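Long-range contacts in beta-glucosidase (Saccharopolyspora erythraea D, PDB 5M6G), which probably hydrolyses terminal, non-reducing beta-D-glucosyl residues, releasing beta-D-glucose, as a member of glycosyl hydrolase family 3: residues T141-N146 with E403-A408; I441-G446 with G454-I459; D62-M67 with E364-A369; Y291-V296 with A334-F339; L416-V421 with W553-A558. One frame throughout, in Å; residues are numbered along the deposited sequence.

Contact 1: T141-N146 with E403-A408; sequences TIYPHN and ELARQA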
# COMPACT_ATOMS: atom_id res chain seq x y z
N THR A 141 -11.36 0.85 8.65
CA THR A 141 -10.19 1.05 9.50
C THR A 141 -8.98 1.44 8.66
O THR A 141 -8.69 0.79 7.66
CB THR A 141 -9.89 -0.23 10.27
OG1 THR A 141 -11.09 -0.74 10.87
CG2 THR A 141 -8.84 0.01 11.35
N ILE A 142 -8.26 2.48 9.08
CA ILE A 142 -7.07 2.92 8.37
C ILE A 142 -5.85 2.62 9.24
O ILE A 142 -5.66 3.22 10.30
CB ILE A 142 -7.13 4.41 7.99
CG1 ILE A 142 -8.38 4.69 7.13
CG2 ILE A 142 -5.84 4.83 7.28
CD1 ILE A 142 -8.42 3.90 5.82
N TYR A 143 -5.02 1.68 8.78
CA TYR A 143 -3.85 1.20 9.49
C TYR A 143 -2.65 2.08 9.17
O TYR A 143 -2.66 2.83 8.18
CB TYR A 143 -3.57 -0.26 9.11
CG TYR A 143 -4.69 -1.18 9.59
CD1 TYR A 143 -4.72 -1.63 10.91
CD2 TYR A 143 -5.72 -1.55 8.74
CE1 TYR A 143 -5.76 -2.44 11.36
CE2 TYR A 143 -6.75 -2.37 9.17
CZ TYR A 143 -6.78 -2.80 10.49
OH TYR A 143 -7.81 -3.60 10.92
N PRO A 144 -1.62 2.06 10.01
CA PRO A 144 -0.38 2.77 9.66
C PRO A 144 0.13 2.32 8.30
O PRO A 144 -0.01 1.15 7.92
CB PRO A 144 0.59 2.37 10.78
CG PRO A 144 -0.31 2.08 11.96
CD PRO A 144 -1.53 1.42 11.34
N HIS A 145 0.70 3.26 7.56
CA HIS A 145 1.34 2.86 6.31
C HIS A 145 2.55 1.98 6.60
O HIS A 145 3.05 1.87 7.73
CB HIS A 145 1.74 4.09 5.49
CG HIS A 145 0.66 4.58 4.57
ND1 HIS A 145 0.10 3.81 3.58
CD2 HIS A 145 0.03 5.78 4.51
CE1 HIS A 145 -0.81 4.51 2.93
NE2 HIS A 145 -0.88 5.71 3.48
N ASN A 146 3.03 1.33 5.53
CA ASN A 146 4.03 0.27 5.65
C ASN A 146 5.29 0.72 6.39
O ASN A 146 5.87 -0.06 7.16
CB ASN A 146 4.40 -0.26 4.27
CG ASN A 146 3.36 -1.23 3.73
OD1 ASN A 146 2.45 -1.62 4.45
ND2 ASN A 146 3.50 -1.63 2.46
N GLU A 403 -8.80 -1.36 17.50
CA GLU A 403 -7.86 -1.68 18.57
C GLU A 403 -6.57 -2.26 18.02
O GLU A 403 -5.47 -1.94 18.50
CB GLU A 403 -8.51 -2.65 19.56
CG GLU A 403 -7.63 -3.06 20.74
CD GLU A 403 -7.06 -1.87 21.50
OE1 GLU A 403 -7.72 -0.81 21.59
OE2 GLU A 403 -5.92 -1.95 22.01
N LEU A 404 -6.68 -3.13 17.01
CA LEU A 404 -5.50 -3.66 16.34
C LEU A 404 -4.71 -2.53 15.69
O LEU A 404 -3.47 -2.50 15.76
CB LEU A 404 -5.92 -4.69 15.29
CG LEU A 404 -4.85 -5.30 14.38
CD1 LEU A 404 -3.86 -6.07 15.21
CD2 LEU A 404 -5.52 -6.23 13.36
N ALA A 405 -5.41 -1.60 15.05
CA ALA A 405 -4.73 -0.49 14.40
C ALA A 405 -4.03 0.39 15.42
O ALA A 405 -2.88 0.80 15.21
CB ALA A 405 -5.74 0.33 13.60
N ARG A 406 -4.71 0.69 16.53
CA ARG A 406 -4.10 1.46 17.61
C ARG A 406 -2.83 0.79 18.12
O ARG A 406 -1.84 1.47 18.46
CB ARG A 406 -5.12 1.64 18.73
CG ARG A 406 -4.67 2.55 19.87
CD ARG A 406 -5.76 2.67 20.92
NE ARG A 406 -5.30 3.47 22.06
CZ ARG A 406 -6.01 3.66 23.17
NH1 ARG A 406 -7.21 3.12 23.29
NH2 ARG A 406 -5.51 4.39 24.17
N GLN A 407 -2.84 -0.54 18.22
CA GLN A 407 -1.64 -1.23 18.67
C GLN A 407 -0.52 -1.06 17.65
O GLN A 407 0.65 -0.89 18.03
CB GLN A 407 -1.96 -2.71 18.94
CG GLN A 407 -0.75 -3.52 19.45
CD GLN A 407 -0.27 -3.07 20.83
OE1 GLN A 407 -1.03 -2.50 21.61
NE2 GLN A 407 1.01 -3.32 21.12
N ALA A 408 -0.86 -1.03 16.36
CA ALA A 408 0.16 -0.80 15.34
C ALA A 408 0.67 0.64 15.39
O ALA A 408 1.87 0.88 15.21
CB ALA A 408 -0.41 -1.11 13.95
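Ala405 has the largest share of the packing, its methyl pressed obliquely against the ring of Tyr143, with Ala405 CB 3.5 Å from Tyr143 CD1 and nearly as close to CE1. The same methyl is met by Thr141, whose CG2 lies 3.8 Å from Ala405 CB. That threonine methyl also sits 3.6 Å above one face of the Tyr143 ring, toward its rim, which leaves the ring, Thr141 and Ala405 mutually in contact. With CG anti to its own carbonyl carbon (chi1 -65°), Tyr143 swings its ring along the helix flank to Leu404, where Tyr143 CE1 comes within 4.3 Å of Leu404 CG. One helical turn on, Pro144 lays its ring on Ala408, Pro144 CG standing 3.8 Å from the methyl CB of Ala408.

Polar bonds run to neighbours outside the two segments: Thr141 OG1 to Glu168, and Tyr143 O to His132. Helix 155-170 closes in on the Tyr143 ring through Ile161, Ala164 and Thr165.

Small alanines let the loop lie close to helix 399-412. The arrangement joins a loop of the family's TIM-barrel-related N-terminal domain to the helix leading toward the C-terminal domain, beside His401, which together with Glu167 forms a magnesium site.

Contact 2: I441-G446 with G454-I459; sequences IGNQSG and GSSGDI
Water 1 is gripped from both segments: it lies 2.8 Å from Gly442 O and 2.9 Å from Gly446 O, placed to donate to either, and accepts from Ser455 N. It thereby ties the C-terminal end of helix 441-445 to the passing loop. The shortest direct bond runs from Ser456 OG to Asn443 OD1, 2.5 Å, reaching a lone pair of the amide oxygen in the carbonyl plane. Asn443 carries its CG anti to the carbonyl carbon (chi1 -70°), which brings the amide across to the serine; its ND2 is held by Lys436 O, fixing the rotation of the group.

At the start of the helix, Gly442 N donates to Gly457 O over 2.8 Å, with a bent N-H...O angle of 142°. Gly442 is also where the backbones pack tightly, its CA making a C-H...O contact of 3.1 Å with Ser455 O. Ile459 lays CD1 against the same Gly442 CA at 3.6 Å.

Asp440 OD1 reinforces both partners, accepting from Asn443 N and Gly457 N. The short helix follows strand 431-434 of the C-terminal domain's mixed sheet, and the loop folds back along it before running on to helix 465-472.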
# COMPACT_ATOMS: atom_id res chain seq x y z
N ILE A 441 -7.20 14.14 10.56
CA ILE A 441 -7.30 12.72 10.20
C ILE A 441 -6.60 12.47 8.88
O ILE A 441 -5.84 11.49 8.73
CB ILE A 441 -8.78 12.30 10.14
CG1 ILE A 441 -9.41 12.39 11.53
CG2 ILE A 441 -8.91 10.92 9.53
CD1 ILE A 441 -8.90 11.34 12.49
N GLY A 442 -6.84 13.33 7.89
CA GLY A 442 -6.29 13.08 6.57
C GLY A 442 -4.77 13.21 6.54
O GLY A 442 -4.09 12.42 5.90
N ASN A 443 -4.23 14.23 7.22
CA ASN A 443 -2.77 14.37 7.26
C ASN A 443 -2.13 13.19 7.98
O ASN A 443 -1.08 12.69 7.56
CB ASN A 443 -2.36 15.68 7.92
CG ASN A 443 -2.69 16.90 7.08
OD1 ASN A 443 -3.03 16.79 5.90
ND2 ASN A 443 -2.59 18.09 7.69
N GLN A 444 -2.74 12.73 9.08
CA GLN A 444 -2.15 11.61 9.80
C GLN A 444 -2.32 10.30 9.05
O GLN A 444 -1.62 9.33 9.35
CB GLN A 444 -2.74 11.51 11.22
CG GLN A 444 -4.13 10.86 11.30
CD GLN A 444 -4.73 10.95 12.70
OE1 GLN A 444 -4.57 11.96 13.39
NE2 GLN A 444 -5.45 9.90 13.12
N SER A 445 -3.22 10.26 8.07
CA SER A 445 -3.38 9.06 7.26
C SER A 445 -2.50 9.06 6.03
O SER A 445 -2.07 7.99 5.58
CB SER A 445 -4.85 8.93 6.85
OG SER A 445 -5.66 8.76 8.00
N GLY A 446 -2.22 10.24 5.47
CA GLY A 446 -1.38 10.31 4.28
C GLY A 446 -2.08 9.75 3.04
O GLY A 446 -3.31 9.60 3.00
N GLY A 454 -4.68 11.13 -1.10
CA GLY A 454 -5.05 11.58 0.23
C GLY A 454 -5.38 13.06 0.21
O GLY A 454 -5.28 13.74 -0.80
N SER A 455 -5.79 13.57 1.38
CA SER A 455 -6.10 14.99 1.51
C SER A 455 -6.15 15.35 2.98
O SER A 455 -6.23 14.48 3.85
CB SER A 455 -7.42 15.35 0.83
OG SER A 455 -8.49 14.68 1.47
N SER A 456 -6.12 16.65 3.25
CA SER A 456 -6.22 17.16 4.61
C SER A 456 -7.68 17.26 5.05
O SER A 456 -8.59 17.46 4.23
CB SER A 456 -5.55 18.53 4.71
OG SER A 456 -4.18 18.45 4.35
N GLY A 457 -7.91 17.13 6.35
CA GLY A 457 -9.22 17.32 6.92
C GLY A 457 -9.79 16.03 7.49
O GLY A 457 -9.13 14.99 7.54
N ASP A 458 -11.05 16.12 7.91
CA ASP A 458 -11.74 15.01 8.56
C ASP A 458 -12.38 14.12 7.50
O ASP A 458 -13.59 14.09 7.30
CB ASP A 458 -12.78 15.55 9.54
CG ASP A 458 -13.14 14.54 10.60
OD1 ASP A 458 -12.77 13.37 10.44
OD2 ASP A 458 -13.79 14.92 11.60
N ILE A 459 -11.52 13.35 6.83
CA ILE A 459 -11.95 12.63 5.63
C ILE A 459 -12.52 11.25 5.91
O ILE A 459 -13.13 10.65 5.00
CB ILE A 459 -10.79 12.51 4.63
CG1 ILE A 459 -9.64 11.69 5.22
CG2 ILE A 459 -10.31 13.89 4.23
CD1 ILE A 459 -8.48 11.45 4.19
O HOH W 1 -5.24 11.71 3.42

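Contact 3: D62-M67 with E364-A369; sequences DKLGQM and ERIDDA
Ile366 points from helix 363-379 into the angle formed by Lys63, Leu64 and Met67, and its two branches reach different parts of it, with some overlap at Met67. CG2 of Ile366, anti to the backbone N, rests against the base of the lysine, 3.7 Å from Lys63 CB. CD1 of Ile366, at the end of the other branch, reaches the thioether, 3.7 Å from Met67 SD, and touches Leu64 CD2 more loosely at 4.1 Å. The isoleucine and methionine side chains cross at about a right angle, whereas the leucine meets Ile366 on a slant.

Met67 is extended as far as its sulfur and then bends at chi3 (65°), turning its terminal methyl toward the second helix, where Met67 CE lies 3.8 Å from Ala369 CB. Leu352 of helix 345-357 packs against Leu64 and Met67, enclosing this apolar patch further.

On the outer side Lys63 runs straight beyond CG and passes obliquely to Asp367. Lys63 NZ forms a salt bridge of 2.9 Å with Asp367 OD1, approaching on the syn side and 20° out of the carboxylate plane. Asn370 ND2 bonds to both Lys63 O and Ile366 O, adding a polar tie between the helices.

The axes of the two helical segments approach to 9.6 Å and cross at 56°. This is packing of an early and a late helix of the N-terminal domain, whose TIM-barrel relationship is consistent with helices layered outside the parallel strands.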
# COMPACT_ATOMS: atom_id res chain seq x y z
N ASP A 62 -12.97 -15.27 -25.74
CA ASP A 62 -13.17 -15.44 -24.30
C ASP A 62 -11.85 -15.31 -23.55
O ASP A 62 -11.78 -14.67 -22.49
CB ASP A 62 -13.81 -16.80 -23.98
CG ASP A 62 -15.22 -16.96 -24.57
OD1 ASP A 62 -16.01 -16.00 -24.50
OD2 ASP A 62 -15.52 -18.06 -25.09
N LYS A 63 -10.80 -15.92 -24.10
CA LYS A 63 -9.49 -15.91 -23.44
C LYS A 63 -8.88 -14.51 -23.44
O LYS A 63 -8.24 -14.12 -22.46
CB LYS A 63 -8.55 -16.91 -24.14
CG LYS A 63 -8.94 -18.37 -23.96
CD LYS A 63 -8.01 -19.29 -24.75
CE LYS A 63 -8.54 -20.72 -24.78
NZ LYS A 63 -7.70 -21.55 -25.71
N LEU A 64 -9.06 -13.76 -24.52
CA LEU A 64 -8.54 -12.40 -24.54
C LEU A 64 -9.24 -11.54 -23.50
O LEU A 64 -8.60 -10.78 -22.77
CB LEU A 64 -8.71 -11.79 -25.93
CG LEU A 64 -8.01 -12.57 -27.05
CD1 LEU A 64 -8.34 -11.97 -28.40
CD2 LEU A 64 -6.48 -12.62 -26.82
N GLY A 65 -10.57 -11.69 -23.40
CA GLY A 65 -11.31 -10.95 -22.40
C GLY A 65 -10.80 -11.18 -20.99
O GLY A 65 -10.70 -10.24 -20.20
N GLN A 66 -10.48 -12.44 -20.65
CA GLN A 66 -10.02 -12.73 -19.30
C GLN A 66 -8.75 -11.98 -18.94
O GLN A 66 -8.49 -11.77 -17.76
CB GLN A 66 -9.78 -14.23 -19.09
CG GLN A 66 -11.04 -15.07 -18.97
CD GLN A 66 -11.89 -14.66 -17.79
OE1 GLN A 66 -11.45 -14.74 -16.64
NE2 GLN A 66 -13.10 -14.20 -18.07
N MET A 67 -7.96 -11.58 -19.93
CA MET A 67 -6.69 -10.91 -19.67
C MET A 67 -6.84 -9.42 -19.40
O MET A 67 -5.84 -8.74 -19.15
CB MET A 67 -5.74 -11.16 -20.84
CG MET A 67 -5.34 -12.62 -20.96
SD MET A 67 -4.41 -13.02 -22.45
CE MET A 67 -2.91 -12.07 -22.14
N GLU A 364 0.18 -20.32 -26.99
CA GLU A 364 0.43 -20.83 -25.65
C GLU A 364 0.56 -19.71 -24.63
O GLU A 364 0.32 -19.94 -23.44
CB GLU A 364 1.67 -21.71 -25.64
CG GLU A 364 2.98 -20.95 -25.79
CD GLU A 364 4.19 -21.81 -25.47
OE1 GLU A 364 4.75 -21.66 -24.35
OE2 GLU A 364 4.56 -22.64 -26.33
N ARG A 365 0.93 -18.51 -25.07
CA ARG A 365 1.09 -17.38 -24.15
C ARG A 365 -0.27 -16.95 -23.63
O ARG A 365 -0.44 -16.71 -22.43
CB ARG A 365 1.84 -16.25 -24.87
CG ARG A 365 2.23 -14.99 -24.03
CD ARG A 365 3.26 -15.25 -22.92
NE ARG A 365 2.65 -15.72 -21.67
CZ ARG A 365 1.92 -14.97 -20.85
NH1 ARG A 365 1.70 -13.69 -21.15
NH2 ARG A 365 1.40 -15.49 -19.75
N ILE A 366 -1.27 -16.90 -24.52
CA ILE A 366 -2.64 -16.60 -24.10
C ILE A 366 -3.16 -17.69 -23.17
O ILE A 366 -3.87 -17.41 -22.19
CB ILE A 366 -3.55 -16.44 -25.33
CG1 ILE A 366 -3.03 -15.35 -26.27
CG2 ILE A 366 -5.01 -16.18 -24.90
CD1 ILE A 366 -2.84 -13.99 -25.62
N ASP A 367 -2.84 -18.95 -23.47
CA ASP A 367 -3.31 -20.05 -22.63
C ASP A 367 -2.64 -20.03 -21.26
O ASP A 367 -3.28 -20.31 -20.24
CB ASP A 367 -3.06 -21.40 -23.31
CG ASP A 367 -4.05 -21.69 -24.43
OD1 ASP A 367 -5.05 -20.97 -24.56
OD2 ASP A 367 -3.81 -22.66 -25.19
N ASP A 368 -1.34 -19.71 -21.23
CA ASP A 368 -0.66 -19.59 -19.94
C ASP A 368 -1.31 -18.50 -19.09
O ASP A 368 -1.57 -18.70 -17.90
CB ASP A 368 0.82 -19.31 -20.16
CG ASP A 368 1.54 -18.91 -18.89
OD1 ASP A 368 1.65 -19.77 -18.00
OD2 ASP A 368 1.99 -17.75 -18.80
N ALA A 369 -1.58 -17.33 -19.69
CA ALA A 369 -2.20 -16.25 -18.93
C ALA A 369 -3.57 -16.67 -18.42
O ALA A 369 -3.93 -16.40 -17.26
CB ALA A 369 -2.31 -14.99 -19.78

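Contact 4: Y291-V296 with A334-F339; sequences YLVNDV and AGIDMF
Val293 overlaps the carbonyl of Ala334 and the chain just beyond it. Val293 CB lies 3.4 Å from Ala334 O, while Val293 CG1, anti to the backbone N (chi1 177°), extends over the turn to come 3.9 Å from Gly335 C. The same methyl then meets Ile336: Val293 CG1 lies 4.3 Å from Ile336 CG1. Next to the valine, Asn294 brings only its CB to the carbonyl, 3.5 Å from Ala334 O; its amide turns to its own helix, where Asn294 ND2 donates to Asp295 OD1 at 3.0 Å in a fairly straight bond.

Gly335, the first residue to leave helical angles after helix 325-334, has positive phi in a Schellman motif, and the chain continues from it to strand 339-341 of the parallel sheet. Helix 290-300 packs against precisely this helix-to-strand turn in the TIM-barrel-related N-terminal domain. That helix contains a wider pi-type turn, marked by Val296 N bonding to Tyr291 O at 2.8 Å. The backbones come close at Gly335, its CA 5.0 Å from Asn294 CA.

Lys298, farther along the same helix, bonds to Gly335 O and forms a salt bridge with Asp337.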
# COMPACT_ATOMS: atom_id res chain seq x y z
N TYR A 291 13.09 -11.34 -19.60
CA TYR A 291 14.03 -11.98 -18.69
C TYR A 291 13.52 -11.92 -17.25
O TYR A 291 13.42 -12.95 -16.57
CB TYR A 291 15.42 -11.33 -18.80
CG TYR A 291 16.40 -11.89 -17.79
CD1 TYR A 291 16.79 -13.22 -17.84
CD2 TYR A 291 16.93 -11.08 -16.79
CE1 TYR A 291 17.67 -13.75 -16.92
CE2 TYR A 291 17.82 -11.60 -15.85
CZ TYR A 291 18.19 -12.93 -15.93
OH TYR A 291 19.07 -13.46 -15.01
N LEU A 292 13.18 -10.72 -16.76
CA LEU A 292 12.81 -10.63 -15.35
C LEU A 292 11.44 -11.23 -15.09
O LEU A 292 11.25 -11.90 -14.06
CB LEU A 292 12.88 -9.17 -14.88
CG LEU A 292 14.29 -8.59 -14.78
CD1 LEU A 292 14.26 -7.18 -14.22
CD2 LEU A 292 15.17 -9.48 -13.90
N VAL A 293 10.48 -11.03 -15.99
CA VAL A 293 9.11 -11.48 -15.73
C VAL A 293 8.94 -12.95 -16.08
O VAL A 293 8.44 -13.74 -15.27
CB VAL A 293 8.09 -10.60 -16.49
CG1 VAL A 293 6.68 -11.11 -16.26
CG2 VAL A 293 8.19 -9.16 -16.05
N ASN A 294 9.33 -13.35 -17.29
CA ASN A 294 9.14 -14.75 -17.63
C ASN A 294 10.27 -15.62 -17.10
O ASN A 294 10.03 -16.63 -16.43
CB ASN A 294 9.00 -14.94 -19.14
CG ASN A 294 8.73 -16.38 -19.51
OD1 ASN A 294 7.59 -16.85 -19.44
ND2 ASN A 294 9.78 -17.11 -19.87
N ASP A 295 11.52 -15.24 -17.39
CA ASP A 295 12.63 -16.15 -17.08
C ASP A 295 12.89 -16.22 -15.58
O ASP A 295 13.03 -17.31 -15.02
CB ASP A 295 13.89 -15.71 -17.83
CG ASP A 295 13.76 -15.90 -19.34
OD1 ASP A 295 12.75 -16.48 -19.79
OD2 ASP A 295 14.67 -15.48 -20.07
N VAL A 296 12.92 -15.08 -14.90
CA VAL A 296 13.27 -15.08 -13.49
C VAL A 296 12.04 -15.32 -12.61
O VAL A 296 12.03 -16.23 -11.78
CB VAL A 296 14.01 -13.78 -13.11
CG1 VAL A 296 14.30 -13.72 -11.61
CG2 VAL A 296 15.32 -13.70 -13.91
N ALA A 334 6.37 -10.52 -22.77
CA ALA A 334 7.22 -10.50 -21.59
C ALA A 334 6.74 -11.48 -20.52
O ALA A 334 7.52 -11.82 -19.62
CB ALA A 334 7.31 -9.09 -21.01
N GLY A 335 5.49 -11.95 -20.60
CA GLY A 335 4.98 -12.89 -19.63
C GLY A 335 3.89 -12.37 -18.71
O GLY A 335 3.45 -13.11 -17.82
N ILE A 336 3.42 -11.13 -18.89
CA ILE A 336 2.35 -10.60 -18.05
C ILE A 336 1.02 -11.25 -18.44
O ILE A 336 0.73 -11.47 -19.62
CB ILE A 336 2.29 -9.06 -18.18
CG1 ILE A 336 3.58 -8.46 -17.61
CG2 ILE A 336 1.07 -8.48 -17.43
CD1 ILE A 336 3.63 -6.94 -17.68
N ASP A 337 0.21 -11.58 -17.44
CA ASP A 337 -1.03 -12.33 -17.65
C ASP A 337 -2.27 -11.46 -17.77
O ASP A 337 -3.17 -11.79 -18.55
CB ASP A 337 -1.24 -13.32 -16.50
CG ASP A 337 -0.07 -14.25 -16.32
OD1 ASP A 337 0.37 -14.87 -17.32
OD2 ASP A 337 0.43 -14.35 -15.18
N MET A 338 -2.36 -10.39 -16.98
CA MET A 338 -3.55 -9.56 -16.94
C MET A 338 -3.12 -8.10 -17.05
O MET A 338 -2.11 -7.70 -16.47
CB MET A 338 -4.35 -9.78 -15.66
CG MET A 338 -5.57 -8.87 -15.53
SD MET A 338 -6.64 -9.36 -14.16
CE MET A 338 -7.55 -10.72 -14.91
N PHE A 339 -3.90 -7.31 -17.78
CA PHE A 339 -3.48 -5.95 -18.12
C PHE A 339 -4.46 -4.95 -17.53
O PHE A 339 -5.65 -4.95 -17.86
CB PHE A 339 -3.32 -5.82 -19.63
CG PHE A 339 -2.17 -6.64 -20.12
CD1 PHE A 339 -2.33 -8.00 -20.33
CD2 PHE A 339 -0.91 -6.08 -20.23
CE1 PHE A 339 -1.25 -8.77 -20.72
CE2 PHE A 339 0.16 -6.83 -20.63
CZ PHE A 339 -0.00 -8.17 -20.87

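Contact 5: L416-V421 with W553-A558; sequences LRNDGV and WNALLA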
# COMPACT_ATOMS: atom_id res chain seq x y z
N LEU A 416 13.41 9.13 19.16
CA LEU A 416 14.72 9.47 18.62
C LEU A 416 15.53 10.40 19.51
O LEU A 416 16.77 10.36 19.45
CB LEU A 416 14.56 10.11 17.24
CG LEU A 416 13.97 9.18 16.18
CD1 LEU A 416 13.60 9.96 14.91
CD2 LEU A 416 14.92 8.01 15.88
N ARG A 417 14.88 11.26 20.29
CA ARG A 417 15.55 12.12 21.25
C ARG A 417 14.61 12.30 22.43
O ARG A 417 13.40 12.39 22.25
CB ARG A 417 15.91 13.50 20.67
CG ARG A 417 17.02 13.49 19.63
CD ARG A 417 18.41 13.46 20.28
NE ARG A 417 19.45 13.33 19.28
CZ ARG A 417 20.00 14.36 18.65
NH1 ARG A 417 19.60 15.60 18.93
NH2 ARG A 417 20.95 14.17 17.74
N ASN A 418 15.19 12.36 23.63
CA ASN A 418 14.38 12.61 24.82
C ASN A 418 15.31 13.05 25.94
O ASN A 418 16.13 12.25 26.40
CB ASN A 418 13.60 11.37 25.23
CG ASN A 418 12.74 11.60 26.43
OD1 ASN A 418 12.36 12.73 26.72
ND2 ASN A 418 12.44 10.53 27.15
N ASP A 419 15.17 14.29 26.41
CA ASP A 419 15.97 14.75 27.53
C ASP A 419 15.30 14.49 28.87
O ASP A 419 15.86 14.85 29.91
CB ASP A 419 16.30 16.24 27.38
CG ASP A 419 15.08 17.13 27.53
OD1 ASP A 419 13.96 16.61 27.70
OD2 ASP A 419 15.24 18.38 27.46
N GLY A 420 14.13 13.86 28.88
CA GLY A 420 13.42 13.60 30.11
C GLY A 420 12.00 14.13 30.08
O GLY A 420 11.19 13.76 30.93
N VAL A 421 11.70 14.99 29.11
CA VAL A 421 10.35 15.54 29.00
C VAL A 421 9.34 14.42 28.78
O VAL A 421 8.20 14.49 29.28
CB VAL A 421 10.29 16.61 27.89
CG1 VAL A 421 10.73 16.04 26.54
CG2 VAL A 421 8.89 17.23 27.81
N TRP A 553 15.37 20.51 20.26
CA TRP A 553 14.12 19.85 20.61
C TRP A 553 14.33 18.98 21.84
O TRP A 553 15.22 18.12 21.86
CB TRP A 553 13.61 19.00 19.44
CG TRP A 553 13.45 19.77 18.17
CD1 TRP A 553 13.42 21.13 18.03
CD2 TRP A 553 13.31 19.23 16.85
NE1 TRP A 553 13.26 21.47 16.71
CE2 TRP A 553 13.18 20.32 15.96
CE3 TRP A 553 13.26 17.93 16.33
CZ2 TRP A 553 13.01 20.14 14.58
CZ3 TRP A 553 13.10 17.76 14.96
CH2 TRP A 553 12.98 18.86 14.10
N ASN A 554 13.51 19.18 22.87
CA ASN A 554 13.66 18.37 24.07
C ASN A 554 13.34 16.91 23.82
O ASN A 554 13.93 16.02 24.45
CB ASN A 554 12.78 18.93 25.19
CG ASN A 554 13.16 20.34 25.54
OD1 ASN A 554 12.68 21.29 24.92
ND2 ASN A 554 14.07 20.49 26.51
N ALA A 555 12.42 16.62 22.91
CA ALA A 555 12.17 15.26 22.50
C ALA A 555 11.78 15.26 21.04
O ALA A 555 11.25 16.25 20.52
CB ALA A 555 11.08 14.57 23.33
N LEU A 556 12.07 14.15 20.37
CA LEU A 556 11.68 13.92 18.98
C LEU A 556 11.09 12.53 18.89
O LEU A 556 11.74 11.55 19.25
CB LEU A 556 12.88 14.06 18.04
CG LEU A 556 12.56 13.59 16.62
CD1 LEU A 556 11.46 14.48 16.02
CD2 LEU A 556 13.80 13.61 15.77
N LEU A 557 9.84 12.45 18.41
CA LEU A 557 9.14 11.18 18.22
C LEU A 557 8.71 11.11 16.76
O LEU A 557 8.06 12.04 16.27
CB LEU A 557 7.93 11.08 19.15
CG LEU A 557 7.09 9.80 19.06
CD1 LEU A 557 7.77 8.65 19.80
CD2 LEU A 557 5.68 10.05 19.59
N ALA A 558 9.12 10.05 16.07
CA ALA A 558 8.73 9.84 14.68
C ALA A 558 7.47 8.98 14.66
O ALA A 558 7.47 7.85 15.15
CB ALA A 558 9.85 9.15 13.89
O HOH W 2 17.63 16.73 20.91
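A classic beta bulge interrupts the pairing, with Leu416 and Arg417 both opposite Leu556. Leu556 O consequently accepts from two successive amides, at 2.9 Å from Leu416 N and, weakly, at 3.3 Å from Arg417 N. The bulge lies in the antiparallel pairing of strands 414-418 and 555-560, the former an outermost strand of the mixed sheet in the C-terminal domain. Arg417 and Leu556 form a hydrogen-bonded pair, Leu556 N donating back to Arg417 O, and Asn418 faces Ala555 as a non-hydrogen-bonded pair.

Around the bulge, the side chains of Leu416 and Leu556 lie alongside, pointing the same way, Leu416 CD1 3.8 Å from Leu556 CD2. Beyond the strand, Val421 sets CG1 against Ala555 CB at 3.5 Å and crosses Asn554 at about a right angle. Arg417 turns its guanidinium away to a salt bridge with Asp551, and water 2 links its NH1 to Trp553 O.

The strand leaves through two successive Asx turns: Asn418 OD1 accepts from Gly420 N and Asp419 OD1 from Val421 N, while Asn418 ND2 bonds to Leu422 O. Asp419 N donates to Asn554 O, and the side chains return the link: Asn554 ND2 meets Asp419 OD2 on its syn side at 2.6 Å, with an N-H...O angle of 167°.

Contacts 1, 3 and 4 are buried, while contacts 2 and 5 are partly exposed and rely more on hydrogen bonds. Contacts 3 and 4 form one continuous region of the N-terminal domain, joined by the Arg365-Asp337 salt bridge and a probable backbone bond from Phe339 to Met67; contact 3 adds charge at its margin, whereas no direct bond links the segments of contact 4. Contact 1 bridges toward the C-terminal domain and touches contact 2 where His145 packs on Ser445. Helix 399-412 of contact 1 is followed by strand 414-418 of contact 5, the one contact here that pairs strands. Contacts 3 and 5 lie farthest apart, with centres about 57 Å from each other.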